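PDB 4OGG: protein DJ-1 homolog D from Arabidopsis thaliana, which belongs to the DJ-1/PfpI family and carries two such domains in tandem, each with the alpha/beta fold of the glutaminase-like clan. Local coordinates for residues T4-Y12 with Y93-V104. Numbering follows the deposited sequence.
Sequences TVLILCGDY and YLALTASVVELV
Leu-8 projects from the end of strand 4-8 into the fork formed by Val-100 and Val-104, one turn apart on helix 98-104. Its CG stands anti to the backbone N (chi1 176°), which carries both methyls out to the helix. Leu-8 CD2 lies 3.7 Å from Val-100 CG1, the two side chains meeting at a slant. The same Leu-8 CD2 is 4.0 Å from Val-104 CG2, where the side chains meet nearly at right angles. Two residues back along the same side of the strand, Leu-6 reaches Leu-103 tip to tip, CD2 to CD1 at 4.2 Å. Leu-94 closes the row beyond Leu-8, and Leu-94 CD1 rests 3.6 Å from the carbonyl oxygen Cys-9 O. Ile-123 of helix 121-126 touches Leu-8, Leu-94 and Val-104, adding a further apolar wall.

Past the strand the contact turns polar. The backbone N of Asp-11 lies in the plane of the Tyr-93 ring, at its hydroxyl edge, and gives a nearly straight hydrogen bond to the hydroxyl, 2.8 Å from Asp-11 N to Tyr-93 OH with an angle of 167° at the hydrogen. Leu-94 CG sits over the centre of one face of this ring, 4.2 Å above its plane. Gln-249 of the second subunit is a further partner for both residues, its OE1 bonded to Tyr-93 OH and its backbone N to Asp-11 OD2; Asp-11 OD1 forms a salt bridge with Lys-39. The loop is thereby held by its own domain and by the neighbouring subunit.

Strand and helix run roughly antiparallel: the axes of 4-8 and 98-104 come within 11.4 Å at closest, at 146°, as expected for a helix laid against the parallel part of the central sheet in the alpha/beta sandwich of the DJ-1/PfpI family.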
ATOM      1  N   THR C   4     -22.636 -15.778  27.518  1.00 17.11           N
ATOM      2  CA  THR C   4     -22.061 -16.126  26.225  1.00 17.10           C
ATOM      3  C   THR C   4     -22.630 -15.197  25.160  1.00 15.55           C
ATOM      4  O   THR C   4     -23.844 -15.074  25.012  1.00 17.33           O
ATOM      5  CB  THR C   4     -22.368 -17.591  25.867  1.00 18.26           C
ATOM      6  OG1 THR C   4     -21.882 -18.439  26.914  1.00 21.40           O
ATOM      7  CG2 THR C   4     -21.687 -17.982  24.565  1.00 18.40           C
ATOM      8  N   VAL C   5     -21.739 -14.543  24.421  1.00 15.05           N
ATOM      9  CA  VAL C   5     -22.136 -13.602  23.384  1.00 14.61           C
ATOM     10  C   VAL C   5     -21.663 -14.042  22.003  1.00 14.71           C
ATOM     11  O   VAL C   5     -20.597 -14.644  21.862  1.00 13.94           O
ATOM     12  CB  VAL C   5     -21.561 -12.199  23.689  1.00 16.13           C
ATOM     13  CG1 VAL C   5     -21.738 -11.274  22.495  1.00 16.98           C
ATOM     14  CG2 VAL C   5     -22.250 -11.617  24.917  1.00 16.03           C
ATOM     15  N   LEU C   6     -22.464 -13.735  20.990  1.00 14.00           N
ATOM     16  CA  LEU C   6     -22.133 -14.075  19.613  1.00 14.12           C
ATOM     17  C   LEU C   6     -21.823 -12.789  18.843  1.00 13.24           C
ATOM     18  O   LEU C   6     -22.529 -11.794  18.987  1.00 12.95           O
ATOM     19  CB  LEU C   6     -23.315 -14.787  18.949  1.00 15.43           C
ATOM     20  CG  LEU C   6     -23.128 -15.261  17.507  1.00 16.38           C
ATOM     21  CD1 LEU C   6     -22.074 -16.362  17.471  1.00 16.17           C
ATOM     22  CD2 LEU C   6     -24.453 -15.776  16.955  1.00 16.18           C
ATOM     23  N   ILE C   7     -20.754 -12.805  18.051  1.00 13.57           N
ATOM     24  CA  ILE C   7     -20.401 -11.642  17.243  1.00 13.19           C
ATOM     25  C   ILE C   7     -20.598 -12.033  15.780  1.00 14.21           C
ATOM     26  O   ILE C   7     -20.044 -13.031  15.306  1.00 13.15           O
ATOM     27  CB  ILE C   7     -18.932 -11.190  17.465  1.00 15.08           C
ATOM     28  CG1 ILE C   7     -18.733 -10.745  18.919  1.00 16.64           C
ATOM     29  CG2 ILE C   7     -18.598 -10.029  16.524  1.00 14.63           C
ATOM     30  CD1 ILE C   7     -17.336 -10.193  19.217  1.00 15.05           C
ATOM     31  N   LEU C   8     -21.416 -11.253  15.083  1.00 12.70           N
ATOM     32  CA  LEU C   8     -21.718 -11.490  13.675  1.00 12.39           C
ATOM     33  C   LEU C   8     -20.644 -10.839  12.811  1.00 13.79           C
ATOM     34  O   LEU C   8     -20.672  -9.631  12.569  1.00 15.03           O
ATOM     35  CB  LEU C   8     -23.095 -10.913  13.348  1.00 14.22           C
ATOM     36  CG  LEU C   8     -23.587 -10.955  11.900  1.00 16.43           C
ATOM     37  CD1 LEU C   8     -23.584 -12.387  11.383  1.00 16.55           C
ATOM     38  CD2 LEU C   8     -24.987 -10.368  11.840  1.00 16.67           C
ATOM     39  N   CYS C   9     -19.703 -11.652  12.340  1.00 14.49           N
ATOM     40  CA  CYS C   9     -18.587 -11.173  11.527  1.00 14.27           C
ATOM     41  C   CYS C   9     -18.774 -11.341  10.025  1.00 14.92           C
ATOM     42  O   CYS C   9     -19.649 -12.076   9.566  1.00 14.04           O
ATOM     43  CB  CYS C   9     -17.297 -11.890  11.943  1.00 13.47           C
ATOM     44  SG  CYS C   9     -16.898 -11.757  13.696  1.00 14.47           S
ATOM     45  N   GLY C  10     -17.925 -10.650   9.271  1.00 13.56           N
ATOM     46  CA  GLY C  10     -17.966 -10.722   7.823  1.00 12.40           C
ATOM     47  C   GLY C  10     -16.673 -10.171   7.252  1.00 13.39           C
ATOM     48  O   GLY C  10     -15.897  -9.528   7.966  1.00 13.30           O
ATOM     49  N   ASP C  11     -16.426 -10.419   5.972  1.00 13.20           N
ATOM     50  CA  ASP C  11     -15.213  -9.915   5.347  1.00 13.12           C
ATOM     51  C   ASP C  11     -15.267  -8.395   5.257  1.00 13.55           C
ATOM     52  O   ASP C  11     -16.274  -7.815   4.851  1.00 14.02           O
ATOM     53  CB  ASP C  11     -15.026 -10.525   3.956  1.00 12.52           C
ATOM     54  CG  ASP C  11     -14.743 -12.015   4.006  1.00 13.08           C
ATOM     55  OD1 ASP C  11     -14.609 -12.562   5.122  1.00 12.65           O
ATOM     56  OD2 ASP C  11     -14.650 -12.641   2.932  1.00 14.56           O
ATOM     57  N   TYR C  12     -14.167  -7.767   5.653  1.00 13.04           N
ATOM     58  CA  TYR C  12     -14.031  -6.319   5.656  1.00 13.40           C
ATOM     59  C   TYR C  12     -14.866  -5.613   6.720  1.00 13.67           C
ATOM     60  O   TYR C  12     -15.251  -4.452   6.572  1.00 13.07           O
ATOM     61  CB  TYR C  12     -14.280  -5.761   4.252  1.00 12.90           C
ATOM     62  CG  TYR C  12     -13.106  -6.063   3.338  1.00 13.01           C
ATOM     63  CD1 TYR C  12     -11.859  -5.479   3.568  1.00 13.96           C
ATOM     64  CD2 TYR C  12     -13.223  -6.970   2.286  1.00 14.14           C
ATOM     65  CE1 TYR C  12     -10.754  -5.789   2.774  1.00 13.83           C
ATOM     66  CE2 TYR C  12     -12.120  -7.292   1.485  1.00 12.91           C
ATOM     67  CZ  TYR C  12     -10.892  -6.696   1.736  1.00 13.29           C
ATOM     68  OH  TYR C  12      -9.799  -7.011   0.962  1.00 14.80           O
ATOM     69  N   TYR C  93     -23.162  -6.557   2.789  1.00 12.88           N
ATOM     70  CA  TYR C  93     -23.361  -7.831   2.100  1.00 12.57           C
ATOM     71  C   TYR C  93     -23.991  -8.861   3.033  1.00 14.23           C
ATOM     72  O   TYR C  93     -24.721  -9.746   2.584  1.00 16.05           O
ATOM     73  CB  TYR C  93     -22.044  -8.340   1.482  1.00 13.20           C
ATOM     74  CG  TYR C  93     -21.151  -9.204   2.351  1.00 13.27           C
ATOM     75  CD1 TYR C  93     -21.434 -10.557   2.550  1.00 14.44           C
ATOM     76  CD2 TYR C  93     -19.985  -8.688   2.916  1.00 14.35           C
ATOM     77  CE1 TYR C  93     -20.573 -11.374   3.282  1.00 13.30           C
ATOM     78  CE2 TYR C  93     -19.118  -9.493   3.653  1.00 14.04           C
ATOM     79  CZ  TYR C  93     -19.417 -10.838   3.829  1.00 14.54           C
ATOM     80  OH  TYR C  93     -18.552 -11.647   4.534  1.00 14.64           O
ATOM     81  N   LEU C  94     -23.726  -8.739   4.332  1.00 13.63           N
ATOM     82  CA  LEU C  94     -24.321  -9.653   5.306  1.00 13.94           C
ATOM     83  C   LEU C  94     -25.834  -9.414   5.353  1.00 14.77           C
ATOM     84  O   LEU C  94     -26.614 -10.346   5.551  1.00 15.19           O
ATOM     85  CB  LEU C  94     -23.724  -9.420   6.701  1.00 12.76           C
ATOM     86  CG  LEU C  94     -22.267  -9.833   6.923  1.00 12.56           C
ATOM     87  CD1 LEU C  94     -21.822  -9.448   8.327  1.00 15.00           C
ATOM     88  CD2 LEU C  94     -22.130 -11.340   6.722  1.00 14.99           C
ATOM     89  N   ALA C  95     -26.236  -8.157   5.173  1.00 14.82           N
ATOM     90  CA  ALA C  95     -27.645  -7.771   5.199  1.00 15.98           C
ATOM     91  C   ALA C  95     -28.447  -8.414   4.072  1.00 17.73           C
ATOM     92  O   ALA C  95     -29.674  -8.496   4.147  1.00 18.19           O
ATOM     93  CB  ALA C  95     -27.771  -6.246   5.119  1.00 14.48           C
ATOM     94  N   LEU C  96     -27.749  -8.858   3.029  1.00 18.24           N
ATOM     95  CA  LEU C  96     -28.393  -9.497   1.884  1.00 20.71           C
ATOM     96  C   LEU C  96     -28.259 -11.014   1.938  1.00 21.64           C
ATOM     97  O   LEU C  96     -28.614 -11.713   0.988  1.00 22.53           O
ATOM     98  CB  LEU C  96     -27.792  -8.974   0.574  1.00 22.19           C
ATOM     99  CG  LEU C  96     -28.480  -7.772  -0.080  1.00 23.48           C
ATOM    100  CD1 LEU C  96     -29.877  -8.180  -0.531  1.00 25.32           C
ATOM    101  CD2 LEU C  96     -28.552  -6.604   0.888  1.00 26.24           C
ATOM    102  N   THR C  97     -27.745 -11.519   3.052  1.00 20.70           N
ATOM    103  CA  THR C  97     -27.575 -12.954   3.236  1.00 21.06           C
ATOM    104  C   THR C  97     -28.758 -13.470   4.055  1.00 21.35           C
ATOM    105  O   THR C  97     -28.916 -13.123   5.227  1.00 20.30           O
ATOM    106  CB  THR C  97     -26.250 -13.260   3.963  1.00 22.11           C
ATOM    107  OG1 THR C  97     -25.156 -12.700   3.221  1.00 19.43           O
ATOM    108  CG2 THR C  97     -26.045 -14.761   4.095  1.00 22.37           C
ATOM    109  N   ALA C  98     -29.595 -14.287   3.421  1.00 20.95           N
ATOM    110  CA  ALA C  98     -30.792 -14.840   4.055  1.00 21.94           C
ATOM    111  C   ALA C  98     -30.591 -15.387   5.467  1.00 19.92           C
ATOM    112  O   ALA C  98     -31.326 -15.030   6.389  1.00 21.25           O
ATOM    113  CB  ALA C  98     -31.389 -15.930   3.164  1.00 22.81           C
ATOM    114  N   SER C  99     -29.608 -16.263   5.629  1.00 18.92           N
ATOM    115  CA  SER C  99     -29.327 -16.873   6.925  1.00 19.73           C
ATOM    116  C   SER C  99     -28.966 -15.851   7.998  1.00 19.84           C
ATOM    117  O   SER C  99     -29.227 -16.066   9.184  1.00 18.84           O
ATOM    118  CB  SER C  99     -28.194 -17.889   6.786  1.00 20.71           C
ATOM    119  OG  SER C  99     -27.020 -17.274   6.280  1.00 20.04           O
ATOM    120  N   VAL C 100     -28.363 -14.740   7.581  1.00 19.06           N
ATOM    121  CA  VAL C 100     -27.981 -13.694   8.523  1.00 18.47           C
ATOM    122  C   VAL C 100     -29.200 -12.915   9.011  1.00 18.67           C
ATOM    123  O   VAL C 100     -29.369 -12.712  10.214  1.00 18.64           O
ATOM    124  CB  VAL C 100     -26.963 -12.720   7.889  1.00 18.50           C
ATOM    125  CG1 VAL C 100     -26.737 -11.520   8.811  1.00 18.80           C
ATOM    126  CG2 VAL C 100     -25.645 -13.441   7.645  1.00 17.03           C
ATOM    127  N   VAL C 101     -30.053 -12.473   8.088  1.00 19.33           N
ATOM    128  CA  VAL C 101     -31.246 -11.735   8.485  1.00 20.84           C
ATOM    129  C   VAL C 101     -32.101 -12.626   9.382  1.00 20.46           C
ATOM    130  O   VAL C 101     -32.711 -12.158  10.341  1.00 19.36           O
ATOM    131  CB  VAL C 101     -32.081 -11.281   7.261  1.00 23.11           C
ATOM    132  CG1 VAL C 101     -31.256 -10.346   6.387  1.00 24.81           C
ATOM    133  CG2 VAL C 101     -32.532 -12.477   6.462  1.00 27.31           C
ATOM    134  N   GLU C 102     -32.134 -13.917   9.063  1.00 19.84           N
ATOM    135  CA  GLU C 102     -32.900 -14.883   9.842  1.00 21.20           C
ATOM    136  C   GLU C 102     -32.379 -14.925  11.271  1.00 19.68           C
ATOM    137  O   GLU C 102     -33.152 -14.888  12.227  1.00 20.67           O
ATOM    138  CB  GLU C 102     -32.773 -16.277   9.231  1.00 22.62           C
ATOM    139  CG  GLU C 102     -33.443 -17.363  10.049  1.00 27.46           C
ATOM    140  CD  GLU C 102     -32.758 -18.704   9.894  1.00 29.62           C
ATOM    141  OE1 GLU C 102     -32.529 -19.127   8.743  1.00 32.48           O
ATOM    142  OE2 GLU C 102     -32.448 -19.338  10.924  1.00 33.03           O
ATOM    143  N   LEU C 103     -31.059 -15.009  11.404  1.00 19.11           N
ATOM    144  CA  LEU C 103     -30.420 -15.068  12.709  1.00 17.96           C
ATOM    145  C   LEU C 103     -30.733 -13.835  13.547  1.00 17.61           C
ATOM    146  O   LEU C 103     -31.096 -13.946  14.722  1.00 16.86           O
ATOM    147  CB  LEU C 103     -28.902 -15.223  12.541  1.00 17.49           C
ATOM    148  CG  LEU C 103     -28.048 -15.340  13.811  1.00 17.61           C
ATOM    149  CD1 LEU C 103     -26.717 -15.990  13.473  1.00 17.90           C
ATOM    150  CD2 LEU C 103     -27.833 -13.965  14.428  1.00 18.90           C
ATOM    151  N   VAL C 104     -30.598 -12.656  12.948  1.00 17.23           N
ATOM    152  CA  VAL C 104     -30.865 -11.419  13.668  1.00 17.18           C
ATOM    153  C   VAL C 104     -32.334 -11.313  14.075  1.00 18.69           C
ATOM    154  O   VAL C 104     -32.650 -10.913  15.195  1.00 18.78           O
ATOM    155  CB  VAL C 104     -30.459 -10.194  12.815  1.00 16.01           C
ATOM    156  CG1 VAL C 104     -30.872  -8.903  13.507  1.00 18.50           C
ATOM    157  CG2 VAL C 104     -28.954 -10.209  12.602  1.00 14.82           C
TER